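Local coordinates for clavulanic acid biosynthesis oligopeptide binding protein 2 (Streptomyces clavuligerus, PDB 2WOP) that probably binds peptides for transport and is tied by name to clavulanic acid biosynthesis, and here holds a free arginine, at residues D42-D47 and V54-L59; L304-M309 and L449-G454. All blocks are in the same frame, centred on the assembly; numbering follows the deposited sequence.

Contact 1 (D42-D47 and V54-L59); sequences DVDSLD and VWVWLL. With ARG (arginine), chain B.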
loop_
_atom_site.group_PDB
_atom_site.type_symbol
_atom_site.label_atom_id
_atom_site.label_comp_id
_atom_site.label_asym_id
_atom_site.label_seq_id
_atom_site.Cartn_x
_atom_site.Cartn_y
_atom_site.Cartn_z
ATOM N N ASP A 42 5.981 -16.862 0.405
ATOM C CA ASP A 42 4.632 -17.409 0.222
ATOM C C ASP A 42 3.597 -16.297 0.441
ATOM O O ASP A 42 3.879 -15.255 1.068
ATOM C CB ASP A 42 4.382 -18.555 1.224
ATOM C CG ASP A 42 3.293 -19.554 0.763
ATOM O OD1 ASP A 42 2.536 -19.298 -0.196
ATOM O OD2 ASP A 42 3.198 -20.623 1.409
ATOM N N VAL A 43 2.392 -16.517 -0.080
ATOM C CA VAL A 43 1.272 -15.616 0.201
ATOM C C VAL A 43 1.048 -15.553 1.712
ATOM O O VAL A 43 1.341 -16.532 2.423
ATOM C CB VAL A 43 -0.047 -16.073 -0.522
ATOM C CG1 VAL A 43 0.180 -16.175 -2.035
ATOM C CG2 VAL A 43 -0.605 -17.398 0.059
ATOM N N ASP A 44 0.533 -14.427 2.195
ATOM C CA ASP A 44 0.160 -14.330 3.614
ATOM C C ASP A 44 -1.145 -15.100 3.913
ATOM O O ASP A 44 -1.284 -15.733 4.968
ATOM C CB ASP A 44 0.147 -12.873 4.119
ATOM C CG ASP A 44 -0.719 -11.914 3.263
ATOM O OD1 ASP A 44 -1.218 -12.289 2.182
ATOM O OD2 ASP A 44 -0.896 -10.757 3.702
ATOM N N SER A 45 -2.065 -15.076 2.953
ATOM C CA SER A 45 -3.329 -15.836 3.023
ATOM C C SER A 45 -3.936 -15.947 1.633
ATOM O O SER A 45 -3.710 -15.071 0.774
ATOM C CB SER A 45 -4.350 -15.168 3.971
ATOM O OG SER A 45 -5.513 -15.986 4.089
ATOM N N LEU A 46 -4.679 -17.033 1.403
ATOM C CA LEU A 46 -5.549 -17.149 0.222
ATOM C C LEU A 46 -7.016 -16.854 0.562
ATOM O O LEU A 46 -7.896 -16.984 -0.295
ATOM C CB LEU A 46 -5.432 -18.534 -0.426
ATOM C CG LEU A 46 -4.091 -18.865 -1.099
ATOM C CD1 LEU A 46 -4.137 -20.270 -1.699
ATOM C CD2 LEU A 46 -3.729 -17.832 -2.168
ATOM N N ASP A 47 -7.268 -16.484 1.814
ATOM C CA ASP A 47 -8.571 -15.938 2.198
ATOM C C ASP A 47 -8.545 -14.456 1.787
ATOM O O ASP A 47 -7.693 -13.694 2.255
ATOM C CB ASP A 47 -8.788 -16.099 3.714
ATOM C CG ASP A 47 -10.159 -15.614 4.174
ATOM O OD1 ASP A 47 -10.696 -14.653 3.585
ATOM O OD2 ASP A 47 -10.681 -16.183 5.161
ATOM N N VAL A 54 0.730 -6.288 -0.638
ATOM C CA VAL A 54 0.363 -5.576 -1.875
ATOM C C VAL A 54 0.343 -6.545 -3.061
ATOM O O VAL A 54 -0.571 -6.514 -3.890
ATOM C CB VAL A 54 1.304 -4.399 -2.232
ATOM C CG1 VAL A 54 0.707 -3.603 -3.380
ATOM C CG2 VAL A 54 1.478 -3.473 -1.076
ATOM N N TRP A 55 1.332 -7.433 -3.122
ATOM C CA TRP A 55 1.420 -8.360 -4.237
ATOM C C TRP A 55 0.350 -9.459 -4.227
ATOM O O TRP A 55 -0.000 -10.000 -5.277
ATOM C CB TRP A 55 2.836 -8.926 -4.363
ATOM C CG TRP A 55 3.291 -9.798 -3.243
ATOM C CD1 TRP A 55 3.987 -9.408 -2.126
ATOM C CD2 TRP A 55 3.165 -11.220 -3.167
ATOM N NE1 TRP A 55 4.285 -10.505 -1.351
ATOM C CE2 TRP A 55 3.791 -11.632 -1.958
ATOM C CE3 TRP A 55 2.584 -12.187 -3.991
ATOM C CZ2 TRP A 55 3.851 -12.987 -1.556
ATOM C CZ3 TRP A 55 2.634 -13.547 -3.596
ATOM C CH2 TRP A 55 3.262 -13.923 -2.377
ATOM N N VAL A 56 -0.178 -9.783 -3.045
ATOM C CA VAL A 56 -1.286 -10.734 -2.967
ATOM C C VAL A 56 -2.583 -10.011 -3.360
ATOM O O VAL A 56 -3.471 -10.616 -3.968
ATOM C CB VAL A 56 -1.382 -11.402 -1.588
ATOM C CG1 VAL A 56 -2.596 -12.352 -1.522
ATOM C CG2 VAL A 56 -0.103 -12.201 -1.320
ATOM N N TRP A 57 -2.692 -8.717 -3.051
ATOM C CA TRP A 57 -3.851 -7.946 -3.556
ATOM C C TRP A 57 -3.845 -7.920 -5.077
ATOM O O TRP A 57 -4.888 -8.019 -5.723
ATOM C CB TRP A 57 -3.827 -6.525 -3.033
ATOM C CG TRP A 57 -4.162 -6.449 -1.594
ATOM C CD1 TRP A 57 -4.039 -7.446 -0.646
ATOM C CD2 TRP A 57 -4.678 -5.314 -0.921
ATOM N NE1 TRP A 57 -4.457 -6.977 0.582
ATOM C CE2 TRP A 57 -4.847 -5.670 0.442
ATOM C CE3 TRP A 57 -5.019 -4.013 -1.338
ATOM C CZ2 TRP A 57 -5.346 -4.766 1.404
ATOM C CZ3 TRP A 57 -5.503 -3.115 -0.386
ATOM C CH2 TRP A 57 -5.670 -3.502 0.969
ATOM N N LEU A 58 -2.645 -7.810 -5.646
ATOM C CA LEU A 58 -2.481 -7.874 -7.089
ATOM C C LEU A 58 -2.924 -9.234 -7.631
ATOM O O LEU A 58 -3.629 -9.322 -8.647
ATOM C CB LEU A 58 -1.006 -7.611 -7.398
ATOM C CG LEU A 58 -0.502 -7.062 -8.704
ATOM C CD1 LEU A 58 -1.111 -5.684 -8.979
ATOM C CD2 LEU A 58 1.047 -7.038 -8.567
ATOM N N LEU A 59 -2.524 -10.304 -6.937
ATOM C CA LEU A 59 -2.907 -11.661 -7.300
ATOM C C LEU A 59 -4.417 -11.853 -7.178
ATOM O O LEU A 59 -5.025 -12.566 -7.965
ATOM C CB LEU A 59 -2.181 -12.637 -6.373
ATOM C CG LEU A 59 -2.315 -14.120 -6.623
ATOM C CD1 LEU A 59 -1.750 -14.467 -7.996
ATOM C CD2 LEU A 59 -1.537 -14.825 -5.502
HETATM N N ARG B . 0.074 0.411 4.685
HETATM C CA ARG B . 0.801 -0.826 5.072
HETATM C C ARG B . 2.291 -0.552 5.255
HETATM O O ARG B . 2.842 0.483 4.842
HETATM C CB ARG B . 0.599 -1.902 4.010
HETATM C CG ARG B . 1.061 -1.453 2.620
HETATM C CD ARG B . 1.192 -2.631 1.684
HETATM N NE ARG B . -0.068 -3.355 1.487
HETATM C CZ ARG B . -1.114 -2.885 0.802
HETATM N NH1 ARG B . -1.081 -1.670 0.254
HETATM N NH2 ARG B . -2.196 -3.635 0.662
HETATM O OXT ARG B . 2.972 -1.409 5.803
#

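Contact 2 (L304-M309 and L449-G454); sequences LHFVAM and LVTDWG. With ARG (arginine), chain B.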
loop_
_atom_site.group_PDB
_atom_site.type_symbol
_atom_site.label_atom_id
_atom_site.label_comp_id
_atom_site.label_asym_id
_atom_site.label_seq_id
_atom_site.Cartn_x
_atom_site.Cartn_y
_atom_site.Cartn_z
ATOM N N LEU A 304 6.623 6.213 1.132
ATOM C CA LEU A 304 7.388 7.320 1.667
ATOM C C LEU A 304 8.313 6.754 2.742
ATOM O O LEU A 304 7.875 5.968 3.590
ATOM C CB LEU A 304 6.449 8.377 2.277
ATOM C CG LEU A 304 7.126 9.472 3.129
ATOM C CD1 LEU A 304 7.906 10.442 2.271
ATOM C CD2 LEU A 304 6.135 10.232 4.042
ATOM N N HIS A 305 9.578 7.163 2.689
ATOM C CA HIS A 305 10.539 6.847 3.722
ATOM C C HIS A 305 10.662 8.100 4.573
ATOM O O HIS A 305 10.903 9.184 4.045
ATOM C CB HIS A 305 11.902 6.522 3.114
ATOM C CG HIS A 305 12.877 5.950 4.095
ATOM N ND1 HIS A 305 12.511 5.051 5.076
ATOM C CD2 HIS A 305 14.221 6.099 4.208
ATOM C CE1 HIS A 305 13.577 4.692 5.768
ATOM N NE2 HIS A 305 14.627 5.312 5.259
ATOM N N PHE A 306 10.541 7.935 5.887
ATOM C CA PHE A 306 10.550 9.101 6.763
ATOM C C PHE A 306 11.063 8.827 8.166
ATOM O O PHE A 306 11.219 7.679 8.562
ATOM C CB PHE A 306 9.146 9.753 6.794
ATOM C CG PHE A 306 8.076 8.911 7.448
ATOM C CD1 PHE A 306 7.743 9.101 8.801
ATOM C CD2 PHE A 306 7.365 7.966 6.709
ATOM C CE1 PHE A 306 6.717 8.340 9.401
ATOM C CE2 PHE A 306 6.352 7.207 7.298
ATOM C CZ PHE A 306 6.029 7.384 8.642
ATOM N N VAL A 307 11.329 9.899 8.905
ATOM C CA VAL A 307 11.716 9.765 10.307
ATOM C C VAL A 307 10.611 10.438 11.112
ATOM O O VAL A 307 10.218 11.571 10.807
ATOM C CB VAL A 307 13.069 10.442 10.594
ATOM C CG1 VAL A 307 13.352 10.467 12.101
ATOM C CG2 VAL A 307 14.213 9.693 9.865
ATOM N N ALA A 308 10.107 9.732 12.122
ATOM C CA ALA A 308 9.048 10.275 12.991
ATOM C C ALA A 308 9.658 10.701 14.310
ATOM O O ALA A 308 10.523 10.007 14.846
ATOM C CB ALA A 308 7.967 9.242 13.227
ATOM N N MET A 309 9.178 11.826 14.839
ATOM C CA MET A 309 9.626 12.310 16.144
ATOM C C MET A 309 8.432 12.351 17.103
ATOM O O MET A 309 7.334 12.764 16.719
ATOM C CB MET A 309 10.270 13.677 16.016
ATOM C CG MET A 309 11.744 13.599 15.544
ATOM S SD MET A 309 12.427 15.250 15.284
ATOM C CE MET A 309 11.826 15.607 13.626
ATOM N N LEU A 449 12.183 7.656 15.098
ATOM C CA LEU A 449 11.895 6.321 14.550
ATOM C C LEU A 449 12.056 6.378 13.045
ATOM O O LEU A 449 11.519 7.283 12.390
ATOM C CB LEU A 449 10.464 5.877 14.893
ATOM C CG LEU A 449 10.129 5.550 16.362
ATOM C CD1 LEU A 449 8.620 5.424 16.559
ATOM C CD2 LEU A 449 10.824 4.243 16.775
ATOM N N VAL A 450 12.791 5.407 12.497
ATOM C CA VAL A 450 12.940 5.315 11.051
ATOM C C VAL A 450 11.888 4.345 10.539
ATOM O O VAL A 450 11.743 3.239 11.067
ATOM C CB VAL A 450 14.349 4.828 10.656
ATOM C CG1 VAL A 450 14.459 4.638 9.125
ATOM C CG2 VAL A 450 15.401 5.813 11.134
ATOM N N THR A 451 11.140 4.742 9.513
ATOM C CA THR A 451 10.180 3.806 8.948
ATOM C C THR A 451 9.845 4.151 7.503
ATOM O O THR A 451 10.351 5.142 6.945
ATOM C CB THR A 451 8.905 3.680 9.844
ATOM O OG1 THR A 451 8.159 2.507 9.484
ATOM C CG2 THR A 451 8.008 4.921 9.688
ATOM N N ASP A 452 9.011 3.321 6.895
ATOM C CA ASP A 452 8.441 3.642 5.592
ATOM C C ASP A 452 6.964 3.275 5.592
ATOM O O ASP A 452 6.508 2.579 6.491
ATOM C CB ASP A 452 9.220 2.998 4.445
ATOM C CG ASP A 452 9.271 1.482 4.518
ATOM O OD1 ASP A 452 8.710 0.865 5.448
ATOM O OD2 ASP A 452 9.922 0.898 3.624
ATOM N N TRP A 453 6.227 3.768 4.609
ATOM C CA TRP A 453 4.776 3.634 4.595
ATOM C C TRP A 453 4.256 3.708 3.172
ATOM O O TRP A 453 4.727 4.528 2.400
ATOM C CB TRP A 453 4.178 4.797 5.383
ATOM C CG TRP A 453 2.737 5.061 5.137
ATOM C CD1 TRP A 453 2.209 6.101 4.413
ATOM C CD2 TRP A 453 1.627 4.318 5.646
ATOM N NE1 TRP A 453 0.834 6.033 4.423
ATOM C CE2 TRP A 453 0.446 4.946 5.163
ATOM C CE3 TRP A 453 1.508 3.160 6.422
ATOM C CZ2 TRP A 453 -0.836 4.461 5.454
ATOM C CZ3 TRP A 453 0.229 2.688 6.740
ATOM C CH2 TRP A 453 -0.927 3.339 6.249
ATOM N N GLY A 454 3.268 2.867 2.854
ATOM C CA GLY A 454 2.511 2.993 1.613
ATOM C C GLY A 454 1.030 2.948 1.955
ATOM O O GLY A 454 0.620 2.194 2.844
HETATM N N ARG B . 0.074 0.411 4.685
HETATM C CA ARG B . 0.801 -0.826 5.072
HETATM C C ARG B . 2.291 -0.552 5.255
HETATM O O ARG B . 2.842 0.483 4.842
HETATM C CB ARG B . 0.599 -1.902 4.010
HETATM C CG ARG B . 1.061 -1.453 2.620
HETATM C CD ARG B . 1.192 -2.631 1.684
HETATM N NE ARG B . -0.068 -3.355 1.487
HETATM C CZ ARG B . -1.114 -2.885 0.802
HETATM N NH1 ARG B . -1.081 -1.670 0.254
HETATM N NH2 ARG B . -2.196 -3.635 0.662
HETATM O OXT ARG B . 2.972 -1.409 5.803
#

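Contact 1 (D42-D47 and V54-L59)
The indole of Trp55 meets the loop 42-47 with the far end of its six-membered ring. At its edge, close to the ring plane, lies the carbonyl oxygen of Asp42, 3.5 Å from Trp55 CZ2, while the side chains of Val43 and Trp55 meet at about a right angle, with Val43 CG1 3.8 Å from Trp55 CH2. One face of the same indole is lined from within the helix by Val56 CG2, offset toward the rim. Trp57, further round the helix, turns to the bound arginine: the ligand's NH2 sits over the centre of one face, 3.1 Å above the plane and 3.3 Å from Trp57 CE2, a cation-pi arrangement. A leucine in place of Trp57 would probably leave the guanidinium without this aromatic face and the carbonyl of Thr51 without the indole N-H that now bonds to it.

Between helix and loop there is van der Waals packing, partly against oxygens, and no hydrogen bond. Val56 points at the loop and splits its branches, CG2 lying 4.0 Å from Val43 CB and CG1 3.7 Å from Ser45 O. With CG anti to the backbone N (chi1 -175°), Leu59 brings CD2 to 4.1 Å from Val43 CG1. Asp44 OD1 passes over Val56 CG2 and is bonded to Thr51 OG1, whereas its OD2 takes the backbone N-H groups of Tyr52 and Tyr53 just ahead of the helix. The loop is shaped further by an ST turn, Asp47 N giving to Ser45 OG at 2.9 Å.

This loop leads from strand 34-39 into helix 54-63; Leu46 and Leu59 both rest on Leu226 of strand 225-230, Leu46 also touches His220 of strand 215-221, and Asp47 forms a salt bridge to Arg126 of helix 117-127.

Contact 2 (L304-M309 and L449-G454)
The carbonyl oxygen of Thr451 is gripped by two donors of the neighbouring strand: Phe306 N, 3.0 Å away in an almost straight bond (176° at the hydrogen) and tilted 22° from the carbonyl plane, and His305 ND1, whose bond to Thr451 O is weak and bent at 2.9 Å. A chi1 of -170°, which sets the ring beside its own carbonyl carbon, brings His305 back over the partner strand, where CE1 also meets Val450 CG1 at 3.5 Å. On the other side of the sheet Phe306 and Thr451 lie side by side. Thr451 CG2 stands over one face of the phenyl ring, 3.8 Å from its centroid, in a CH-pi contact, and Trp453 CB adjoins the ring edge, 3.8 Å from Phe306 CE2.

The backbones run antiparallel, with hydrogen-bonded pairs Leu304-Trp453, Phe306-Thr451 and Ala308-Leu449; Leu304 N to Trp453 O measures 2.8 Å. At the intervening pairs CA-H groups approach carbonyls, as where Val307 CA lies 3.2 Å from Leu449 O. The sheet is covered on the His305 and Val450 side by helix 401-414 and on the Phe306 and Trp453 side by helix 460-468, where Phe463 O accepts from Trp453 NE1.

Past the last pair, Gly454 carries the hydrogen bonding on to the ligand: its N bonds to the arginine O and its O receives the arginine N at 2.6 Å. Strand-like pairing of protein backbone with ligand backbone is characteristic of the oligopeptide-binding proteins of family 5, and the ring of Trp453 beside the ligand N helps to line the site.

In the fold
Both segments of contact 1 precede those of contact 2 in the chain. Their centres are 24 Å apart, on opposite sides of the chain's centre, and their nearest atoms are about 7 Å from each other without touching. Contact 1 packs beside the five-stranded sheet that contains strand 34-39; contact 2 belongs to a separate mixed sheet, with strand 523-534 on the other side of strand 303-309. The arginine joins them: helix 54-63 receives its guanidinium end and the end of strand 448-453 its backbone, with Tyr52 and Asp456 adding hydrogen bonds. This is consistent with a solute-binding protein that holds its ligand between two lobes.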